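PDB 6D7K: methane monooxygenase hydroxylase, MmoD, which binds the hydroxylase of soluble methane monooxygenase and probably acts as a regulator that inhibits it, rather than as a catalyst. Local coordinates for residues I17-D22 and A27-L32. Numbering follows the deposited sequence.
Sequences ILIHSD and AFTVDL
Ile17 and Thr29 form an antiparallel hydrogen-bonded pair: Ile17 N lies 3.0 Å from Thr29 O, and Thr29 N bonds to Ile17 O. Toward the turn the pairing slips by one residue. Ile19 N bonds to Ala27 O (2.9 Å), His20 N adds a weak bond to the same oxygen, and Ala27 N returns one to His20 O. Two residues facing one define a classic beta bulge, here in the hairpin of strands 17-21 and 25-31.

Apolar contacts divide between the two faces. On one, with CG anti to the backbone N (chi1 175°) and together with its second torsion, Leu18 sets CD1 over a face of the Phe28 ring, 3.9 Å from the centroid and 23° off the normal, a CH-pi contact; Arg16 makes a cation-pi contact with this ring. On the other, Ala27 CB touches His20 CB and Ile19 CG1, each at 3.9 Å, while Ile19 CG2 meets Thr29 CG2 at 3.7 Å. Helix 55-74 packs here, with Phe55 against Ile19, Val62 against Ala27 and Ser58 hydrogen-bonded to Thr29 OG1.

Among polar side chains, His20 NE2 donates a hydrogen bond to Asp22 OD2 (2.9 Å); the oxygen lies close to the imidazole plane, whereas the nitrogen reaches it from above the carboxylate plane. Lys70 forms a salt bridge with that oxygen, so the carboxylate probably ties the end of the bulged strand, through the residue just after it, electrostatically to helix 55-74.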
loop_
_atom_site.group_PDB
_atom_site.type_symbol
_atom_site.label_atom_id
_atom_site.label_comp_id
_atom_site.label_asym_id
_atom_site.label_seq_id
_atom_site.Cartn_x
_atom_site.Cartn_y
_atom_site.Cartn_z
ATOM N N ILE H 17 30.007 -5.779 -11.193
ATOM C CA ILE H 17 31.279 -5.658 -10.494
ATOM C C ILE H 17 30.982 -5.313 -9.045
ATOM O O ILE H 17 30.156 -4.439 -8.777
ATOM C CB ILE H 17 32.165 -4.573 -11.150
ATOM C CG1 ILE H 17 32.562 -4.989 -12.567
ATOM C CG2 ILE H 17 33.392 -4.235 -10.301
ATOM C CD1 ILE H 17 33.649 -6.010 -12.606
ATOM N N LEU H 18 31.643 -5.997 -8.115
ATOM C CA LEU H 18 31.455 -5.738 -6.691
ATOM C C LEU H 18 32.343 -4.580 -6.251
ATOM O O LEU H 18 33.572 -4.692 -6.284
ATOM C CB LEU H 18 31.788 -6.986 -5.882
ATOM C CG LEU H 18 31.733 -6.720 -4.385
ATOM C CD1 LEU H 18 30.290 -6.748 -3.933
ATOM C CD2 LEU H 18 32.544 -7.736 -3.644
ATOM N N ILE H 19 31.737 -3.479 -5.808
ATOM C CA ILE H 19 32.506 -2.299 -5.428
ATOM C C ILE H 19 32.534 -2.045 -3.920
ATOM O O ILE H 19 33.355 -1.234 -3.461
ATOM C CB ILE H 19 32.019 -1.034 -6.179
ATOM C CG1 ILE H 19 30.529 -0.759 -5.947
ATOM C CG2 ILE H 19 32.310 -1.143 -7.666
ATOM C CD1 ILE H 19 30.080 0.634 -6.410
ATOM N N HIS H 20 31.690 -2.709 -3.134
ATOM C CA HIS H 20 31.768 -2.590 -1.678
ATOM C C HIS H 20 31.326 -3.889 -1.030
ATOM O O HIS H 20 30.370 -4.523 -1.479
ATOM C CB HIS H 20 30.909 -1.443 -1.145
ATOM C CG HIS H 20 31.156 -1.130 0.292
ATOM N ND1 HIS H 20 32.088 -0.201 0.696
ATOM C CD2 HIS H 20 30.593 -1.617 1.423
ATOM C CE1 HIS H 20 32.096 -0.135 2.017
ATOM N NE2 HIS H 20 31.191 -0.979 2.482
ATOM N N SER H 21 32.030 -4.279 0.026
ATOM C CA SER H 21 31.701 -5.497 0.758
ATOM C C SER H 21 32.261 -5.353 2.154
ATOM O O SER H 21 33.474 -5.236 2.318
ATOM C CB SER H 21 32.272 -6.728 0.091
ATOM O OG SER H 21 31.585 -7.877 0.552
ATOM N N ASP H 22 31.386 -5.323 3.148
ATOM C CA ASP H 22 31.810 -5.396 4.534
ATOM C C ASP H 22 30.807 -6.287 5.265
ATOM O O ASP H 22 29.996 -6.984 4.639
ATOM C CB ASP H 22 31.982 -3.988 5.124
ATOM C CG ASP H 22 30.679 -3.213 5.211
ATOM O OD1 ASP H 22 29.589 -3.828 5.283
ATOM O OD2 ASP H 22 30.748 -1.965 5.215
ATOM N N ALA H 27 27.722 -3.452 -2.408
ATOM C CA ALA H 27 27.274 -2.598 -3.505
ATOM C C ALA H 27 27.829 -3.102 -4.827
ATOM O O ALA H 27 29.012 -3.432 -4.925
ATOM C CB ALA H 27 27.684 -1.141 -3.281
ATOM N N PHE H 28 26.978 -3.164 -5.839
ATOM C CA PHE H 28 27.380 -3.602 -7.164
ATOM C C PHE H 28 27.192 -2.453 -8.143
ATOM O O PHE H 28 26.413 -1.528 -7.896
ATOM C CB PHE H 28 26.578 -4.827 -7.613
ATOM C CG PHE H 28 26.812 -6.056 -6.751
ATOM C CD1 PHE H 28 26.111 -6.239 -5.555
ATOM C CD2 PHE H 28 27.736 -7.025 -7.133
ATOM C CE1 PHE H 28 26.340 -7.367 -4.766
ATOM C CE2 PHE H 28 27.972 -8.139 -6.336
ATOM C CZ PHE H 28 27.269 -8.314 -5.161
ATOM N N THR H 29 27.832 -2.568 -9.277
ATOM C CA THR H 29 27.723 -1.645 -10.374
ATOM C C THR H 29 27.889 -2.335 -11.710
ATOM O O THR H 29 28.669 -3.176 -11.858
ATOM C CB THR H 29 28.638 -0.439 -10.244
ATOM O OG1 THR H 29 28.253 0.504 -11.208
ATOM C CG2 THR H 29 29.968 -0.784 -10.509
ATOM N N VAL H 30 27.102 -1.951 -12.678
ATOM C CA VAL H 30 27.156 -2.515 -13.982
ATOM C C VAL H 30 27.113 -1.446 -15.048
ATOM O O VAL H 30 26.423 -0.520 -14.931
ATOM C CB VAL H 30 26.026 -3.504 -14.164
ATOM C CG1 VAL H 30 24.719 -2.812 -14.186
ATOM C CG2 VAL H 30 26.172 -4.269 -15.418
ATOM N N ASP H 31 27.913 -1.617 -16.082
ATOM C CA ASP H 31 28.049 -0.748 -17.222
ATOM C C ASP H 31 26.941 -1.029 -18.179
ATOM O O ASP H 31 26.820 -2.093 -18.666
ATOM C CB ASP H 31 29.348 -1.113 -17.892
ATOM C CG ASP H 31 29.836 -0.102 -18.853
ATOM O OD1 ASP H 31 29.135 0.836 -19.179
ATOM O OD2 ASP H 31 30.959 -0.247 -19.291
ATOM N N LEU H 32 26.151 -0.034 -18.481
ATOM C CA LEU H 32 25.066 -0.234 -19.361
ATOM C C LEU H 32 25.174 0.557 -20.613
ATOM O O LEU H 32 24.174 0.721 -21.229
ATOM C CB LEU H 32 23.787 0.183 -18.682
ATOM C CG LEU H 32 23.181 -0.527 -17.501
ATOM C CD1 LEU H 32 21.861 0.115 -17.232
ATOM C CD2 LEU H 32 22.982 -1.984 -17.764
#